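Local structure of EDD domain protein, DegV family (Ruminococcus gnavus, 3JR7) at residues V241-C254 / L267-T281. The protein is of unknown function but probably binds lipids such as fatty acids. Numbering follows the deposited sequence.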
ATOM      1  N   VAL A 241      11.731   6.421 -13.053  1.00 29.11           N
ATOM      2  CA  VAL A 241      10.581   5.870 -13.780  1.00 28.88           C
ATOM      3  C   VAL A 241      11.021   5.513 -15.205  1.00 29.29           C
ATOM      4  O   VAL A 241      11.857   6.209 -15.774  1.00 27.75           O
ATOM      5  CB  VAL A 241       9.316   6.767 -13.733  1.00 28.65           C
ATOM      6  CG1 VAL A 241       9.460   8.044 -14.620  1.00 28.77           C
ATOM      7  CG2 VAL A 241       8.052   5.955 -14.168  1.00 27.29           C
ATOM      8  N   VAL A 242      10.542   4.373 -15.719  1.00 29.25           N
ATOM      9  CA  VAL A 242      10.746   4.057 -17.132  1.00 29.38           C
ATOM     10  C   VAL A 242       9.437   3.655 -17.739  1.00 29.02           C
ATOM     11  O   VAL A 242       8.540   3.118 -17.042  1.00 28.28           O
ATOM     12  CB  VAL A 242      11.800   2.930 -17.340  1.00 30.17           C
ATOM     13  CG1 VAL A 242      13.217   3.394 -16.903  1.00 30.02           C
ATOM     14  CG2 VAL A 242      11.402   1.685 -16.612  1.00 29.66           C
ATOM     15  N   ASN A 243       9.297   3.930 -19.025  1.00 28.96           N
ATOM     16  CA  ASN A 243       8.073   3.606 -19.736  1.00 30.12           C
ATOM     17  C   ASN A 243       6.810   4.135 -19.010  1.00 30.05           C
ATOM     18  O   ASN A 243       5.809   3.431 -18.903  1.00 29.73           O
ATOM     19  CB  ASN A 243       7.964   2.077 -19.944  1.00 29.62           C
ATOM     20  CG  ASN A 243       9.209   1.465 -20.668  1.00 33.00           C
ATOM     21  OD1 ASN A 243       9.803   0.471 -20.199  1.00 34.46           O
ATOM     22  ND2 ASN A 243       9.589   2.056 -21.797  1.00 32.30           N
ATOM     23  N   ALA A 244       6.858   5.392 -18.561  1.00 30.82           N
ATOM     24  CA  ALA A 244       5.797   5.996 -17.723  1.00 30.60           C
ATOM     25  C   ALA A 244       4.460   6.063 -18.450  1.00 30.85           C
ATOM     26  O   ALA A 244       3.403   6.049 -17.817  1.00 30.51           O
ATOM     27  CB  ALA A 244       6.213   7.388 -17.240  1.00 30.64           C
ATOM     28  N   GLY A 245       4.502   6.138 -19.769  1.00 31.22           N
ATOM     29  CA  GLY A 245       3.305   6.145 -20.576  1.00 32.85           C
ATOM     30  C   GLY A 245       2.496   4.863 -20.436  1.00 34.50           C
ATOM     31  O   GLY A 245       1.304   4.858 -20.684  1.00 35.70           O
ATOM     32  N   ASP A 246       3.133   3.777 -20.022  1.00 35.86           N
ATOM     33  CA  ASP A 246       2.428   2.515 -19.800  1.00 37.02           C
ATOM     34  C   ASP A 246       1.848   2.421 -18.386  1.00 36.50           C
ATOM     35  O   ASP A 246       1.224   1.392 -18.043  1.00 37.15           O
ATOM     36  CB  ASP A 246       3.380   1.320 -19.994  1.00 37.72           C
ATOM     37  CG  ASP A 246       3.984   1.252 -21.393  1.00 41.97           C
ATOM     38  OD1 ASP A 246       3.303   1.705 -22.353  1.00 44.20           O
ATOM     39  OD2 ASP A 246       5.145   0.751 -21.523  1.00 47.19           O
ATOM     40  N   LYS A 247       2.041   3.449 -17.553  1.00 33.47           N
ATOM     41  CA  LYS A 247       1.818   3.259 -16.139  1.00 32.46           C
ATOM     42  C   LYS A 247       0.803   4.223 -15.547  1.00 30.15           C
ATOM     43  O   LYS A 247       0.610   5.329 -16.042  1.00 28.82           O
ATOM     44  CB  LYS A 247       3.161   3.339 -15.382  1.00 32.53           C
ATOM     45  CG  LYS A 247       4.146   2.380 -15.999  1.00 34.32           C
ATOM     46  CD  LYS A 247       5.431   2.281 -15.299  1.00 33.70           C
ATOM     47  CE  LYS A 247       6.220   1.082 -15.868  1.00 32.78           C
ATOM     48  NZ  LYS A 247       7.594   1.034 -15.298  1.00 32.26           N
ATOM     49  N   ILE A 248       0.159   3.764 -14.480  1.00 27.53           N
ATOM     50  CA  ILE A 248      -0.751   4.575 -13.717  1.00 26.21           C
ATOM     51  C   ILE A 248       0.039   5.047 -12.492  1.00 25.14           C
ATOM     52  O   ILE A 248       0.771   4.270 -11.862  1.00 24.49           O
ATOM     53  CB  ILE A 248      -2.002   3.768 -13.315  1.00 26.89           C
ATOM     54  CG1 ILE A 248      -2.724   3.253 -14.576  1.00 28.56           C
ATOM     55  CG2 ILE A 248      -2.909   4.591 -12.428  1.00 26.06           C
ATOM     56  CD1 ILE A 248      -4.113   2.559 -14.295  1.00 33.16           C
ATOM     57  N   LEU A 249      -0.062   6.337 -12.179  1.00 24.14           N
ATOM     58  CA  LEU A 249       0.591   6.869 -11.014  1.00 23.68           C
ATOM     59  C   LEU A 249      -0.446   7.062  -9.913  1.00 22.80           C
ATOM     60  O   LEU A 249      -1.540   7.543 -10.150  1.00 22.81           O
ATOM     61  CB  LEU A 249       1.308   8.181 -11.352  1.00 23.76           C
ATOM     62  CG  LEU A 249       2.087   8.746 -10.167  1.00 25.73           C
ATOM     63  CD1 LEU A 249       3.516   9.202 -10.597  1.00 28.57           C
ATOM     64  CD2 LEU A 249       1.266   9.851  -9.549  1.00 28.68           C
ATOM     65  N   ALA A 250      -0.097   6.674  -8.703  1.00 21.58           N
ATOM     66  CA  ALA A 250      -0.997   6.772  -7.581  1.00 21.33           C
ATOM     67  C   ALA A 250      -0.389   7.595  -6.494  1.00 21.19           C
ATOM     68  O   ALA A 250       0.821   7.513  -6.210  1.00 21.12           O
ATOM     69  CB  ALA A 250      -1.404   5.361  -7.042  1.00 20.30           C
ATOM     70  N   ILE A 251      -1.245   8.393  -5.863  1.00 21.85           N
ATOM     71  CA  ILE A 251      -0.864   9.220  -4.725  1.00 22.21           C
ATOM     72  C   ILE A 251      -1.842   9.016  -3.564  1.00 21.87           C
ATOM     73  O   ILE A 251      -3.038   9.169  -3.727  1.00 21.80           O
ATOM     74  CB  ILE A 251      -0.828  10.714  -5.092  1.00 22.35           C
ATOM     75  CG1 ILE A 251       0.166  10.976  -6.212  1.00 23.32           C
ATOM     76  CG2 ILE A 251      -0.451  11.575  -3.888  1.00 21.05           C
ATOM     77  CD1 ILE A 251      -0.111  12.251  -6.963  1.00 22.96           C
ATOM     78  N   ALA A 252      -1.341   8.657  -2.396  1.00 21.31           N
ATOM     79  CA  ALA A 252      -2.164   8.629  -1.216  1.00 21.30           C
ATOM     80  C   ALA A 252      -1.702   9.733  -0.295  1.00 21.63           C
ATOM     81  O   ALA A 252      -0.497  10.007  -0.191  1.00 22.40           O
ATOM     82  CB  ALA A 252      -2.076   7.274  -0.512  1.00 21.93           C
ATOM     83  N   HIS A 253      -2.661  10.371   0.374  1.00 21.79           N
ATOM     84  CA  HIS A 253      -2.372  11.459   1.301  1.00 22.14           C
ATOM     85  C   HIS A 253      -3.158  11.249   2.568  1.00 22.70           C
ATOM     86  O   HIS A 253      -4.246  10.647   2.546  1.00 22.77           O
ATOM     87  CB  HIS A 253      -2.714  12.819   0.677  1.00 22.80           C
ATOM     88  CG  HIS A 253      -4.180  13.091   0.632  1.00 22.53           C
ATOM     89  ND1 HIS A 253      -4.990  12.670  -0.398  1.00 25.18           N
ATOM     90  CD2 HIS A 253      -4.992  13.697   1.525  1.00 19.68           C
ATOM     91  CE1 HIS A 253      -6.239  13.040  -0.151  1.00 22.41           C
ATOM     92  NE2 HIS A 253      -6.268  13.649   1.013  1.00 23.63           N
ATOM     93  N   CYS A 254      -2.569  11.676   3.680  1.00 22.47           N
ATOM     94  CA  CYS A 254      -3.243  11.620   4.962  1.00 23.78           C
ATOM     95  C   CYS A 254      -3.640  13.037   5.391  1.00 23.99           C
ATOM     96  O   CYS A 254      -2.820  13.755   5.952  1.00 23.73           O
ATOM     97  CB  CYS A 254      -2.316  11.023   6.017  1.00 23.01           C
ATOM     98  SG  CYS A 254      -3.147  10.805   7.612  1.00 26.11           S
ATOM     99  N   LEU A 267       4.841  16.154 -10.602  1.00 22.88           N
ATOM    100  CA  LEU A 267       5.177  14.928 -11.326  1.00 23.59           C
ATOM    101  C   LEU A 267       4.841  15.068 -12.788  1.00 24.16           C
ATOM    102  O   LEU A 267       5.589  14.628 -13.639  1.00 23.07           O
ATOM    103  CB  LEU A 267       4.453  13.717 -10.717  1.00 21.91           C
ATOM    104  CG  LEU A 267       4.987  13.360  -9.340  1.00 21.20           C
ATOM    105  CD1 LEU A 267       3.982  12.502  -8.550  1.00 22.32           C
ATOM    106  CD2 LEU A 267       6.396  12.682  -9.377  1.00 18.92           C
ATOM    107  N   LYS A 268       3.703  15.678 -13.059  1.00 26.08           N
ATOM    108  CA  LYS A 268       3.264  15.901 -14.434  1.00 27.83           C
ATOM    109  C   LYS A 268       4.188  16.817 -15.234  1.00 27.60           C
ATOM    110  O   LYS A 268       4.275  16.704 -16.443  1.00 26.99           O
ATOM    111  CB  LYS A 268       1.882  16.497 -14.419  1.00 28.79           C
ATOM    112  CG  LYS A 268       1.249  16.609 -15.770  1.00 33.47           C
ATOM    113  CD  LYS A 268      -0.258  16.874 -15.628  1.00 38.50           C
ATOM    114  CE  LYS A 268      -1.031  16.375 -16.831  1.00 42.75           C
ATOM    115  NZ  LYS A 268      -0.910  17.272 -17.975  1.00 43.74           N
ATOM    116  N   GLU A 269       4.880  17.715 -14.556  1.00 27.80           N
ATOM    117  CA  GLU A 269       5.883  18.520 -15.195  1.00 27.88           C
ATOM    118  C   GLU A 269       7.107  17.692 -15.638  1.00 28.12           C
ATOM    119  O   GLU A 269       7.862  18.127 -16.533  1.00 28.10           O
ATOM    120  CB  GLU A 269       6.377  19.625 -14.252  1.00 28.27           C
ATOM    121  CG  GLU A 269       5.390  20.664 -13.812  1.00 29.06           C
ATOM    122  CD  GLU A 269       6.024  21.698 -12.875  1.00 31.45           C
ATOM    123  OE1 GLU A 269       6.697  21.344 -11.852  1.00 29.02           O
ATOM    124  OE2 GLU A 269       5.846  22.885 -13.177  1.00 33.92           O
ATOM    125  N   ARG A 270       7.344  16.572 -14.967  1.00 27.77           N
ATOM    126  CA  ARG A 270       8.530  15.768 -15.150  1.00 28.11           C
ATOM    127  C   ARG A 270       8.373  14.555 -16.081  1.00 28.34           C
ATOM    128  O   ARG A 270       9.325  14.152 -16.660  1.00 27.61           O
ATOM    129  CB  ARG A 270       9.116  15.348 -13.800  1.00 27.68           C
ATOM    130  CG  ARG A 270       9.513  16.509 -12.940  1.00 29.69           C
ATOM    131  CD  ARG A 270       9.640  16.200 -11.507  1.00 34.77           C
ATOM    132  NE  ARG A 270      10.428  17.232 -10.892  1.00 27.75           N
ATOM    133  CZ  ARG A 270      10.050  18.488 -10.793  1.00 26.92           C
ATOM    134  NH1 ARG A 270      10.851  19.349 -10.263  1.00 29.56           N
ATOM    135  NH2 ARG A 270       8.873  18.867 -11.231  1.00 25.82           N
ATOM    136  N   PHE A 271       7.180  13.995 -16.196  1.00 28.25           N
ATOM    137  CA  PHE A 271       6.933  12.853 -17.100  1.00 28.19           C
ATOM    138  C   PHE A 271       5.446  12.636 -17.321  1.00 28.46           C
ATOM    139  O   PHE A 271       4.605  13.022 -16.504  1.00 28.34           O
ATOM    140  CB  PHE A 271       7.567  11.545 -16.588  1.00 27.66           C
ATOM    141  CG  PHE A 271       7.169  11.165 -15.166  1.00 26.57           C
ATOM    142  CD1 PHE A 271       6.051  10.358 -14.926  1.00 25.86           C
ATOM    143  CD2 PHE A 271       7.919  11.600 -14.099  1.00 25.32           C
ATOM    144  CE1 PHE A 271       5.688   9.977 -13.630  1.00 24.38           C
ATOM    145  CE2 PHE A 271       7.587  11.239 -12.791  1.00 25.91           C
ATOM    146  CZ  PHE A 271       6.452  10.450 -12.549  1.00 25.28           C
ATOM    147  N   ALA A 272       5.127  11.964 -18.420  1.00 29.09           N
ATOM    148  CA  ALA A 272       3.740  11.717 -18.796  1.00 29.61           C
ATOM    149  C   ALA A 272       3.364  10.290 -18.383  1.00 29.39           C
ATOM    150  O   ALA A 272       4.065   9.340 -18.700  1.00 30.88           O
ATOM    151  CB  ALA A 272       3.578  11.909 -20.357  1.00 30.24           C
ATOM    152  N   VAL A 273       2.237  10.121 -17.724  1.00 28.78           N
ATOM    153  CA  VAL A 273       1.767   8.793 -17.329  1.00 29.57           C
ATOM    154  C   VAL A 273       0.493   8.488 -18.047  1.00 30.16           C
ATOM    155  O   VAL A 273      -0.077   9.370 -18.625  1.00 30.03           O
ATOM    156  CB  VAL A 273       1.461   8.730 -15.830  1.00 29.18           C
ATOM    157  CG1 VAL A 273       2.740   8.732 -15.043  1.00 30.86           C
ATOM    158  CG2 VAL A 273       0.510   9.860 -15.446  1.00 26.92           C
ATOM    159  N   LYS A 274       0.023   7.246 -17.976  1.00 31.61           N
ATOM    160  CA  LYS A 274      -1.195   6.878 -18.649  1.00 32.86           C
ATOM    161  C   LYS A 274      -2.323   7.616 -17.995  1.00 32.47           C
ATOM    162  O   LYS A 274      -3.199   8.149 -18.672  1.00 33.00           O
ATOM    163  CB  LYS A 274      -1.413   5.373 -18.528  1.00 34.40           C
ATOM    164  CG  LYS A 274      -2.674   4.880 -19.285  1.00 39.32           C
ATOM    165  CD  LYS A 274      -3.164   3.516 -18.735  1.00 44.00           C
ATOM    166  CE  LYS A 274      -2.256   2.383 -19.141  1.00 46.89           C
ATOM    167  NZ  LYS A 274      -2.290   1.262 -18.118  1.00 50.35           N
ATOM    168  N   SER A 275      -2.300   7.628 -16.662  1.00 31.03           N
ATOM    169  CA  SER A 275      -3.269   8.319 -15.854  1.00 30.12           C
ATOM    170  C   SER A 275      -2.756   8.332 -14.423  1.00 28.40           C
ATOM    171  O   SER A 275      -1.768   7.653 -14.083  1.00 26.07           O
ATOM    172  CB  SER A 275      -4.646   7.614 -15.899  1.00 30.68           C
ATOM    173  OG  SER A 275      -4.576   6.297 -15.369  1.00 30.85           O
ATOM    174  N   SER A 276      -3.428   9.110 -13.585  1.00 27.94           N
ATOM    175  CA  SER A 276      -3.110   9.108 -12.168  1.00 27.88           C
ATOM    176  C   SER A 276      -4.351   9.309 -11.311  1.00 27.02           C
ATOM    177  O   SER A 276      -5.392   9.794 -11.775  1.00 26.44           O
ATOM    178  CB  SER A 276      -2.058  10.181 -11.846  1.00 27.88           C
ATOM    179  OG  SER A 276      -2.615  11.488 -11.995  1.00 30.47           O
ATOM    180  N   PHE A 277      -4.226   8.950 -10.046  1.00 24.46           N
ATOM    181  CA  PHE A 277      -5.260   9.219  -9.142  1.00 24.10           C
ATOM    182  C   PHE A 277      -4.733   9.449  -7.760  1.00 24.21           C
ATOM    183  O   PHE A 277      -3.604   9.054  -7.435  1.00 22.62           O
ATOM    184  CB  PHE A 277      -6.260   8.065  -9.158  1.00 24.77           C
ATOM    185  CG  PHE A 277      -5.705   6.770  -8.666  1.00 24.04           C
ATOM    186  CD1 PHE A 277      -5.718   6.466  -7.309  1.00 24.87           C
ATOM    187  CD2 PHE A 277      -5.197   5.842  -9.558  1.00 25.01           C
ATOM    188  CE1 PHE A 277      -5.210   5.261  -6.845  1.00 24.61           C
ATOM    189  CE2 PHE A 277      -4.707   4.583  -9.084  1.00 25.97           C
ATOM    190  CZ  PHE A 277      -4.706   4.326  -7.739  1.00 24.04           C
ATOM    191  N   ILE A 278      -5.590  10.079  -6.940  1.00 24.45           N
ATOM    192  CA  ILE A 278      -5.301  10.425  -5.559  1.00 24.08           C
ATOM    193  C   ILE A 278      -6.322   9.779  -4.645  1.00 24.28           C
ATOM    194  O   ILE A 278      -7.527   9.779  -4.963  1.00 26.36           O
ATOM    195  CB  ILE A 278      -5.365  11.977  -5.364  1.00 24.54           C
ATOM    196  CG1 ILE A 278      -4.272  12.688  -6.187  1.00 23.82           C
ATOM    197  CG2 ILE A 278      -5.240  12.335  -3.927  1.00 24.07           C
ATOM    198  CD1 ILE A 278      -4.377  14.242  -6.165  1.00 26.24           C
ATOM    199  N   VAL A 279      -5.875   9.235  -3.526  1.00 23.45           N
ATOM    200  CA  VAL A 279      -6.765   8.632  -2.520  1.00 23.50           C
ATOM    201  C   VAL A 279      -6.385   9.036  -1.126  1.00 23.63           C
ATOM    202  O   VAL A 279      -5.219   9.368  -0.857  1.00 22.77           O
ATOM    203  CB  VAL A 279      -6.748   7.089  -2.516  1.00 23.58           C
ATOM    204  CG1 VAL A 279      -7.427   6.604  -3.681  1.00 25.02           C
ATOM    205  CG2 VAL A 279      -5.277   6.527  -2.386  1.00 21.19           C
ATOM    206  N   ASP A 280      -7.374   8.967  -0.237  1.00 23.64           N
ATOM    207  CA  ASP A 280      -7.168   9.129   1.185  1.00 24.71           C
ATOM    208  C   ASP A 280      -6.551   7.875   1.722  1.00 24.41           C
ATOM    209  O   ASP A 280      -6.918   6.774   1.311  1.00 25.51           O
ATOM    210  CB  ASP A 280      -8.478   9.387   1.927  1.00 25.08           C
ATOM    211  CG  ASP A 280      -9.091  10.730   1.549  1.00 26.56           C
ATOM    212  OD1 ASP A 280      -8.565  11.742   2.003  1.00 25.15           O
ATOM    213  OD2 ASP A 280     -10.020  10.750   0.733  1.00 29.92           O
ATOM    214  N   THR A 281      -5.633   8.042   2.649  1.00 23.30           N
ATOM    215  CA  THR A 281      -4.971   6.890   3.252  1.00 23.60           C
ATOM    216  C   THR A 281      -5.948   5.974   4.043  1.00 23.48           C
ATOM    217  O   THR A 281      -6.868   6.437   4.732  1.00 23.46           O
ATOM    218  CB  THR A 281      -3.866   7.309   4.197  1.00 23.28           C
ATOM    219  OG1 THR A 281      -4.328   8.367   5.034  1.00 23.43           O
ATOM    220  CG2 THR A 281      -2.620   7.762   3.443  1.00 23.44           C
TER
HETATM  221  O   HOH W   1      -0.354  -1.216 -18.663  1.00 45.04           O
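V241 CG1 sits over the centre of one face of the F271 ring, 3.9 Å from CG of F271, as a CH-pi contact. L267 O lies over the opposite face. L249 CD1 meets the ring edge, 3.7 Å from CZ of F271. L249 holds CG anti to its backbone N (chi1 -177°), which carries its methyls to this ring and to L267 CD1. On the other side of the sheet A250 CB lies over a face of the F277 ring, 3.5 Å from CZ of F277. I248 CG2 touches that ring at its edge. Strands 248-253 and 275-280 run parallel, and helix 257-270 joins them in a beta-alpha-beta unit at the edge of a mixed sheet, with 275-280 as its outermost strand within the chain. L249 N bonds to S275 O at 2.9 Å. F277 N then bonds to L249 O, and the alternation continues through I251, V279 and H253 to T281 N. Ahead of the strands, K274 N donates to K247 O at 2.8 Å. A water links K274 NZ to D246 O. Near the far end, I278 CG2 reaches the H253 ring edge, 3.6 Å from ND1 of H253. Helix 257-270 covers the face carrying I251, H253 and I278, and helix 141-155 packs on I248, A250 and V279. Q264 bonds S276 OG, and T286 bonds T281 OG1. V237 of helix 226-240 backs L267 and F271.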